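Local coordinates for ParB-like N-terminal domain-containing protein (Pyrococcus furiosus, PDB 1VK1) that is of unknown function but combines a ParB-like nuclease family domain with a SerK-type kinase region and probably binds ATP, at residues D91-G96 with T204-M209; D63-V68 with S87-Y92. All coordinates share one frame; numbering follows the deposited sequence. Where two conformers were deposited one is given.

Tyr92 belongs to both contacts. Its ring lies between a lysine chain on one face and a leucine methyl on the other, so interactions 1 and 2 use opposite faces of one ring. Interaction 1 fastens the loop after strand 84-90 to the start of helix 205-213; it mixes buried apolar groups with polar, partly exposed surroundings and includes a charged amine bound to backbone oxygens. Interaction 2 joins two strands of the mixed sheet, and the loop after one of them, through side chains alone and is wholly apolar, buried toward Tyr92 and exposed toward Ile89. Leu66 of 63-68 also touches Val208 and Met209, which makes the two contacts continuous.

Interaction 1 (D91-G96 with T204-M209); sequences DYFDEG and TKEEVM
Lys205, in the first turn of helix 205-213, rises over one face of the Tyr92 ring and ends among the backbone oxygens of a type I turn, 91-94, within the ParB-like domain. CD of Lys205 sits over the middle of the ring, 4.0 Å from the Tyr92 centroid and 12° off its normal, a CH-pi contact. A bend at chi3 (-63°) then lifts the amine farther above the same face, where NZ of Lys205 gives a 2.8 Å hydrogen bond to Tyr92 O, in the carbonyl plane. The same amine donates to Val97 O and, at 2.9 Å from Lys205 NZ, to a water that in turn donates to Phe93 O and Glu95 OE2. A methionine in place of Lys205 would probably leave Tyr92 O and Val97 O without their charged donor and the water without the N-H it accepts.

At the far end of the ring, Tyr92 OH lies 3.4 Å from CB of Val208, which crosses it at about a right angle; the hydroxyl finds its polar partner in His225. Phe93 brings its ring edge to Met209, with CZ 3.9 Å from Met209 CB. The turn is stiffened by Asp91, whose OD1 accepts from Phe93 N at 3.2 Å, an Asx turn. On the helix side Thr204 OG1 takes Glu207 N at 3.0 Å while Glu207 OE1 accepts from Thr204 N. The whole is thus an Asx-braced beta turn docked on a helix N-terminus closed by a capping box.

Interaction 2 (D63-V68 with S87-Y92); sequences DEYLIV and SVILDY
Leu66 and Val68 press on Tyr92 at the buried end of this contact. Strands 65-67 and 84-90 are not neighbours in the mixed sheet: strand 54-58 runs between them, and the touching parts diverge by 70°, so they meet through side chains. CD2 of Leu66 stands 3.9 Å from the centroid of the Tyr92 ring and only 6° off its normal, a CH-pi contact on the face opposite Lys205. With CG set away from the backbone N (chi1 169°), Leu66 extends this methyl over the ring centre. Val68 divides its branches: CG2 approaches Tyr92 CD1 obliquely at 3.8 Å, while CG1 lies 4.1 Å from Leu90 CD1. Val208 and Met209 of helix 205-213 pack on Leu66 at this end.

Toward solvent the contact thins to a single pair. Tyr65 is partly exposed and Ile89 exposed; they cross at about a right angle, one ring corner, Tyr65 CE1, being 3.9 Å from Ile89 CD1. Methyls and ring carbons do all the touching, which implies that this contact depends on burial and on the fit of Leu66 and Val68 to the aromatic ring, while the sheet's backbone bonding runs through strand 54-58.

Interaction 1 (D91-G96 with T204-M209)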
ATOM      1  N   ASP A  91      17.439   7.271   5.276  1.00 18.21           N
ATOM      2  CA  ASP A  91      17.127   8.155   6.393  1.00 20.72           C
ATOM      3  C   ASP A  91      15.709   8.648   6.133  1.00 18.53           C
ATOM      4  O   ASP A  91      15.495   9.450   5.240  1.00 20.95           O
ATOM      5  CB  ASP A  91      18.113   9.325   6.454  1.00 25.29           C
ATOM      6  CG  ASP A  91      17.720  10.389   7.500  1.00 29.94           C
ATOM      7  OD1 ASP A  91      16.692  10.208   8.226  1.00 32.22           O
ATOM      8  OD2 ASP A  91      18.384  11.438   7.657  1.00 33.85           O
ATOM      9  N   TYR A  92      14.767   8.163   6.917  1.00 16.98           N
ATOM     10  CA  TYR A  92      13.349   8.390   6.626  1.00 15.96           C
ATOM     11  C   TYR A  92      12.995   9.887   6.626  1.00 16.15           C
ATOM     12  O   TYR A  92      12.174  10.323   5.834  1.00 16.17           O
ATOM     13  CB  TYR A  92      12.488   7.633   7.618  1.00 14.23           C
ATOM     14  CG  TYR A  92      11.049   7.511   7.185  1.00 13.49           C
ATOM     15  CD1 TYR A  92      10.714   6.964   5.925  1.00 14.67           C
ATOM     16  CD2 TYR A  92      10.019   7.905   8.012  1.00 13.79           C
ATOM     17  CE1 TYR A  92       9.389   6.847   5.521  1.00 12.60           C
ATOM     18  CE2 TYR A  92       8.706   7.783   7.612  1.00 13.68           C
ATOM     19  CZ  TYR A  92       8.393   7.256   6.359  1.00 12.10           C
ATOM     20  OH  TYR A  92       7.086   7.134   5.960  1.00 13.35           O
ATOM     21  N   PHE A  93      13.657  10.675   7.482  1.00 16.56           N
ATOM     22  CA  PHE A  93      13.296  12.101   7.641  1.00 17.46           C
ATOM     23  C   PHE A  93      14.154  13.030   6.816  1.00 20.07           C
ATOM     24  O   PHE A  93      14.090  14.245   6.962  1.00 21.76           O
ATOM     25  CB  PHE A  93      13.230  12.453   9.117  1.00 18.27           C
ATOM     26  CG  PHE A  93      12.066  11.810   9.803  1.00 17.43           C
ATOM     27  CD1 PHE A  93      10.759  12.255   9.545  1.00 18.13           C
ATOM     28  CD2 PHE A  93      12.247  10.727  10.649  1.00 19.40           C
ATOM     29  CE1 PHE A  93       9.674  11.658  10.139  1.00 18.75           C
ATOM     30  CE2 PHE A  93      11.144  10.117  11.252  1.00 20.00           C
ATOM     31  CZ  PHE A  93       9.860  10.593  10.998  1.00 19.64           C
ATOM     32  N   ASP A  94      14.903  12.456   5.891  1.00 19.39           N
ATOM     33  CA  ASP A  94      15.508  13.222   4.840  1.00 21.73           C
ATOM     34  C   ASP A  94      14.388  13.818   3.976  1.00 20.87           C
ATOM     35  O   ASP A  94      13.404  13.120   3.663  1.00 19.59           O
ATOM     36  CB  ASP A  94      16.419  12.321   4.007  1.00 25.18           C
ATOM     37  CG  ASP A  94      17.248  13.089   3.015  1.00 29.01           C
ATOM     38  OD1 ASP A  94      18.451  13.286   3.287  1.00 32.96           O
ATOM     39  OD2 ASP A  94      16.792  13.546   1.945  1.00 30.15           O
ATOM     40  N   GLU A  95      14.527  15.090   3.593  1.00 21.56           N
ATOM     41  CA  GLU A  95      13.503  15.791   2.800  1.00 22.23           C
ATOM     42  C   GLU A  95      13.256  15.163   1.421  1.00 20.64           C
ATOM     43  O   GLU A  95      12.201  15.358   0.832  1.00 23.17           O
ATOM     44  CB  GLU A  95      13.840  17.293   2.660  0.50 23.85           C
ATOM     45  CG  GLU A  95      13.464  18.124   3.879  0.50 26.27           C
ATOM     46  CD  GLU A  95      11.962  18.198   4.094  0.50 27.92           C
ATOM     47  OE1 GLU A  95      11.249  18.747   3.219  0.50 29.63           O
ATOM     48  OE2 GLU A  95      11.490  17.704   5.134  0.50 29.01           O
ATOM     49  N   GLY A  96      14.239  14.427   0.925  1.00 20.24           N
ATOM     50  CA  GLY A  96      14.128  13.737  -0.344  1.00 19.84           C
ATOM     51  C   GLY A  96      13.140  12.570  -0.339  1.00 19.12           C
ATOM     52  O   GLY A  96      12.681  12.174  -1.404  1.00 20.49           O
ATOM     53  N   THR A 204       1.388  11.582   7.029  1.00 11.77           N
ATOM     54  CA  THR A 204       2.712  12.160   6.998  1.00 11.62           C
ATOM     55  C   THR A 204       3.756  11.104   7.397  1.00 11.29           C
ATOM     56  O   THR A 204       3.445  10.064   8.005  1.00 11.10           O
ATOM     57  CB  THR A 204       2.831  13.314   7.966  1.00 12.84           C
ATOM     58  OG1 THR A 204       2.672  12.807   9.303  1.00 13.00           O
ATOM     59  CG2 THR A 204       1.691  14.395   7.746  1.00 13.92           C
ATOM     60  N   LYS A 205       5.013  11.391   7.111  1.00 11.22           N
ATOM     61  CA  LYS A 205       6.088  10.509   7.562  1.00 11.14           C
ATOM     62  C   LYS A 205       6.106  10.393   9.064  1.00 11.79           C
ATOM     63  O   LYS A 205       6.341   9.311   9.602  1.00 12.01           O
ATOM     64  CB  LYS A 205       7.450  10.968   7.029  1.00 12.30           C
ATOM     65  CG  LYS A 205       7.597  10.772   5.530  1.00 12.77           C
ATOM     66  CD  LYS A 205       9.035  10.954   5.038  1.00 13.80           C
ATOM     67  CE  LYS A 205       9.528  12.363   5.267  1.00 13.75           C
ATOM     68  NZ  LYS A 205      10.883  12.563   4.692  1.00 14.61           N
ATOM     69  N   GLU A 206       5.855  11.485   9.776  1.00 11.78           N
ATOM     70  CA  GLU A 206       5.795  11.426  11.218  1.00 12.31           C
ATOM     71  C   GLU A 206       4.694  10.475  11.711  1.00 12.00           C
ATOM     72  O   GLU A 206       4.908   9.727  12.666  1.00 13.29           O
ATOM     73  CB  GLU A 206       5.628  12.847  11.810  1.00 14.20           C
ATOM     74  CG  GLU A 206       6.868  13.755  11.658  1.00 17.12           C
ATOM     75  CD  GLU A 206       7.104  14.330  10.249  1.00 19.49           C
ATOM     76  OE1 GLU A 206       6.194  14.258   9.346  1.00 19.09           O
ATOM     77  OE2 GLU A 206       8.241  14.882  10.052  1.00 22.38           O
ATOM     78  N   GLU A 207       3.529  10.497  11.058  1.00 11.24           N
ATOM     79  CA  GLU A 207       2.443   9.586  11.394  1.00 11.56           C
ATOM     80  C   GLU A 207       2.821   8.120  11.125  1.00 10.09           C
ATOM     81  O   GLU A 207       2.462   7.252  11.886  1.00 11.06           O
ATOM     82  CB  GLU A 207       1.171   9.978  10.659  1.00 12.03           C
ATOM     83  CG  GLU A 207       0.551  11.261  11.218  1.00 13.63           C
ATOM     84  CD  GLU A 207      -0.533  11.866  10.346  1.00 14.20           C
ATOM     85  OE1 GLU A 207      -0.604  11.547   9.159  1.00 14.49           O
ATOM     86  OE2 GLU A 207      -1.286  12.723  10.886  1.00 16.86           O
ATOM     87  N   VAL A 208       3.528   7.871  10.027  1.00  9.66           N
ATOM     88  CA  VAL A 208       3.976   6.505   9.708  1.00  9.64           C
ATOM     89  C   VAL A 208       4.929   5.995  10.783  1.00 10.11           C
ATOM     90  O   VAL A 208       4.744   4.889  11.309  1.00 10.44           O
ATOM     91  CB  VAL A 208       4.668   6.444   8.313  1.00  9.95           C
ATOM     92  CG1 VAL A 208       5.296   5.045   8.076  1.00 10.10           C
ATOM     93  CG2 VAL A 208       3.713   6.744   7.213  1.00  9.74           C
ATOM     94  N   MET A 209       5.925   6.795  11.136  1.00 10.72           N
ATOM     95  CA  MET A 209       6.887   6.361  12.126  1.00 11.26           C
ATOM     96  C   MET A 209       6.221   6.210  13.514  1.00 11.73           C
ATOM     97  O   MET A 209       6.499   5.260  14.253  1.00 12.70           O
ATOM     98  CB  MET A 209       8.070   7.320  12.173  1.00 12.98           C
ATOM     99  CG  MET A 209       9.186   6.871  13.081  1.00 13.90           C
ATOM    100  SD  MET A 209      10.007   5.313  12.626  1.00 15.45           S
ATOM    101  CE  MET A 209      11.088   5.869  11.321  1.00 15.21           C
TER
HETATM  102  O   HOH W   1      11.358  15.077   6.021  1.00 23.34           O

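Interaction 2 (D63-V68 with S87-Y92)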
ATOM      1  N   ASP A  63      17.299  -1.830  16.897  1.00 14.09           N
ATOM      2  CA  ASP A  63      17.983  -2.361  15.728  1.00 15.52           C
ATOM      3  C   ASP A  63      16.972  -2.999  14.741  1.00 13.54           C
ATOM      4  O   ASP A  63      17.289  -3.933  14.021  1.00 17.07           O
ATOM      5  CB  ASP A  63      19.126  -3.282  16.171  1.00 19.55           C
ATOM      6  CG  ASP A  63      20.423  -2.468  16.586  1.00 18.48           C
ATOM      7  OD1 ASP A  63      20.606  -1.313  16.063  1.00 23.74           O
ATOM      8  OD2 ASP A  63      21.279  -2.876  17.358  1.00 25.56           O
ATOM      9  N   GLU A  64      15.773  -2.444  14.700  1.00 11.48           N
ATOM     10  CA  GLU A  64      14.710  -2.888  13.811  1.00 10.91           C
ATOM     11  C   GLU A  64      14.487  -1.818  12.743  1.00  9.75           C
ATOM     12  O   GLU A  64      14.908  -0.665  12.904  1.00 10.71           O
ATOM     13  CB  GLU A  64      13.437  -3.141  14.627  1.00 11.71           C
ATOM     14  CG  GLU A  64      13.630  -4.298  15.632  1.00 14.53           C
ATOM     15  CD  GLU A  64      12.645  -4.327  16.786  1.00 15.65           C
ATOM     16  OE1 GLU A  64      11.733  -3.501  16.833  1.00 17.43           O
ATOM     17  OE2 GLU A  64      12.802  -5.233  17.680  1.00 19.84           O
ATOM     18  N   TYR A  65      13.797  -2.205  11.675  1.00  9.42           N
ATOM     19  CA  TYR A  65      13.558  -1.344  10.537  1.00  8.90           C
ATOM     20  C   TYR A  65      12.085  -1.209  10.227  1.00  9.06           C
ATOM     21  O   TYR A  65      11.337  -2.196  10.221  1.00 10.70           O
ATOM     22  CB  TYR A  65      14.249  -1.906   9.285  1.00  9.84           C
ATOM     23  CG  TYR A  65      15.737  -1.965   9.408  1.00  8.81           C
ATOM     24  CD1 TYR A  65      16.534  -0.888   9.059  1.00  9.25           C
ATOM     25  CD2 TYR A  65      16.363  -3.114   9.854  1.00  9.73           C
ATOM     26  CE1 TYR A  65      17.909  -0.936   9.190  1.00 10.49           C
ATOM     27  CE2 TYR A  65      17.736  -3.177   9.985  1.00 10.59           C
ATOM     28  CZ  TYR A  65      18.507  -2.078   9.625  1.00 10.47           C
ATOM     29  OH  TYR A  65      19.887  -2.132   9.735  1.00 12.41           O
ATOM     30  N   LEU A  66      11.679   0.021   9.948  1.00  8.71           N
ATOM     31  CA  LEU A  66      10.435   0.313   9.277  1.00  9.00           C
ATOM     32  C   LEU A  66      10.523  -0.143   7.842  1.00  8.36           C
ATOM     33  O   LEU A  66      11.445   0.230   7.136  1.00  9.02           O
ATOM     34  CB  LEU A  66      10.212   1.829   9.325  1.00  9.44           C
ATOM     35  CG  LEU A  66       9.097   2.406   8.448  1.00  9.53           C
ATOM     36  CD1 LEU A  66       7.717   1.903   8.880  1.00  9.69           C
ATOM     37  CD2 LEU A  66       9.170   3.924   8.462  1.00 10.77           C
ATOM     38  N   ILE A  67       9.540  -0.926   7.394  1.00  8.02           N
ATOM     39  CA  ILE A  67       9.378  -1.190   5.981  1.00  8.41           C
ATOM     40  C   ILE A  67       8.809   0.085   5.367  1.00  8.57           C
ATOM     41  O   ILE A  67       7.707   0.478   5.669  1.00  9.60           O
ATOM     42  CB  ILE A  67       8.446  -2.384   5.708  1.00  7.83           C
ATOM     43  CG1 ILE A  67       9.068  -3.696   6.239  1.00  8.45           C
ATOM     44  CG2 ILE A  67       8.167  -2.478   4.210  1.00  8.68           C
ATOM     45  CD1 ILE A  67       8.122  -4.875   6.202  1.00  9.45           C
ATOM     46  N   VAL A  68       9.581   0.707   4.491  1.00  8.42           N
ATOM     47  CA  VAL A  68       9.131   1.888   3.746  1.00  8.48           C
ATOM     48  C   VAL A  68       8.380   1.387   2.514  1.00  8.36           C
ATOM     49  O   VAL A  68       7.272   1.789   2.258  1.00  9.95           O
ATOM     50  CB  VAL A  68      10.311   2.811   3.415  1.00  9.04           C
ATOM     51  CG1 VAL A  68       9.874   3.937   2.516  1.00 10.12           C
ATOM     52  CG2 VAL A  68      10.908   3.355   4.691  1.00 10.54           C
ATOM     53  N   SER A  87      18.132  -4.998   0.583  1.00  8.98           N
ATOM     54  CA  SER A  87      17.489  -3.813   1.082  1.00  9.72           C
ATOM     55  C   SER A  87      18.343  -2.563   0.864  1.00  9.78           C
ATOM     56  O   SER A  87      19.565  -2.605   0.898  1.00 12.19           O
ATOM     57  CB  SER A  87      17.217  -3.972   2.582  1.00 10.16           C
ATOM     58  OG  SER A  87      16.421  -5.110   2.879  1.00  9.67           O
ATOM     59  N   VAL A  88      17.655  -1.446   0.694  1.00  9.84           N
ATOM     60  CA  VAL A  88      18.273  -0.131   0.684  1.00 11.12           C
ATOM     61  C   VAL A  88      17.826   0.540   1.964  1.00 10.85           C
ATOM     62  O   VAL A  88      16.631   0.609   2.233  1.00 11.52           O
ATOM     63  CB  VAL A  88      17.845   0.680  -0.559  1.00 13.80           C
ATOM     64  CG1 VAL A  88      18.365   2.138  -0.485  1.00 15.13           C
ATOM     65  CG2 VAL A  88      18.337   0.005  -1.821  1.00 15.33           C
ATOM     66  N   ILE A  89      18.778   1.038   2.744  1.00 10.59           N
ATOM     67  CA  ILE A  89      18.510   1.682   4.017  1.00 12.23           C
ATOM     68  C   ILE A  89      18.499   3.210   3.817  1.00 12.82           C
ATOM     69  O   ILE A  89      19.481   3.778   3.353  1.00 14.45           O
ATOM     70  CB  ILE A  89      19.592   1.302   5.050  1.00 14.15           C
ATOM     71  CG1 ILE A  89      19.853  -0.210   5.069  1.00 17.52           C
ATOM     72  CG2 ILE A  89      19.236   1.852   6.434  1.00 15.50           C
ATOM     73  CD1 ILE A  89      18.712  -0.996   5.369  1.00 18.29           C
ATOM     74  N   LEU A  90      17.383   3.835   4.146  1.00 13.36           N
ATOM     75  CA  LEU A  90      17.120   5.251   3.964  1.00 15.02           C
ATOM     76  C   LEU A  90      17.145   5.969   5.308  1.00 14.56           C
ATOM     77  O   LEU A  90      16.887   5.362   6.358  1.00 17.48           O
ATOM     78  CB  LEU A  90      15.686   5.417   3.404  1.00 16.09           C
ATOM     79  CG  LEU A  90      15.295   4.700   2.138  1.00 18.44           C
ATOM     80  CD1 LEU A  90      13.811   4.889   1.856  1.00 18.93           C
ATOM     81  CD2 LEU A  90      16.101   5.199   0.974  1.00 19.39           C
ATOM     82  N   ASP A  91      17.439   7.271   5.276  1.00 18.21           N
ATOM     83  CA  ASP A  91      17.127   8.155   6.393  1.00 20.72           C
ATOM     84  C   ASP A  91      15.709   8.648   6.133  1.00 18.53           C
ATOM     85  O   ASP A  91      15.495   9.450   5.240  1.00 20.95           O
ATOM     86  CB  ASP A  91      18.113   9.325   6.454  1.00 25.29           C
ATOM     87  CG  ASP A  91      17.720  10.389   7.500  1.00 29.94           C
ATOM     88  OD1 ASP A  91      16.692  10.208   8.226  1.00 32.22           O
ATOM     89  OD2 ASP A  91      18.384  11.438   7.657  1.00 33.85           O
ATOM     90  N   TYR A  92      14.767   8.163   6.917  1.00 16.98           N
ATOM     91  CA  TYR A  92      13.349   8.390   6.626  1.00 15.96           C
ATOM     92  C   TYR A  92      12.995   9.887   6.626  1.00 16.15           C
ATOM     93  O   TYR A  92      12.174  10.323   5.834  1.00 16.17           O
ATOM     94  CB  TYR A  92      12.488   7.633   7.618  1.00 14.23           C
ATOM     95  CG  TYR A  92      11.049   7.511   7.185  1.00 13.49           C
ATOM     96  CD1 TYR A  92      10.714   6.964   5.925  1.00 14.67           C
ATOM     97  CD2 TYR A  92      10.019   7.905   8.012  1.00 13.79           C
ATOM     98  CE1 TYR A  92       9.389   6.847   5.521  1.00 12.60           C
ATOM     99  CE2 TYR A  92       8.706   7.783   7.612  1.00 13.68           C
ATOM    100  CZ  TYR A  92       8.393   7.256   6.359  1.00 12.10           C
ATOM    101  OH  TYR A  92       7.086   7.134   5.960  1.00 13.35           O
TER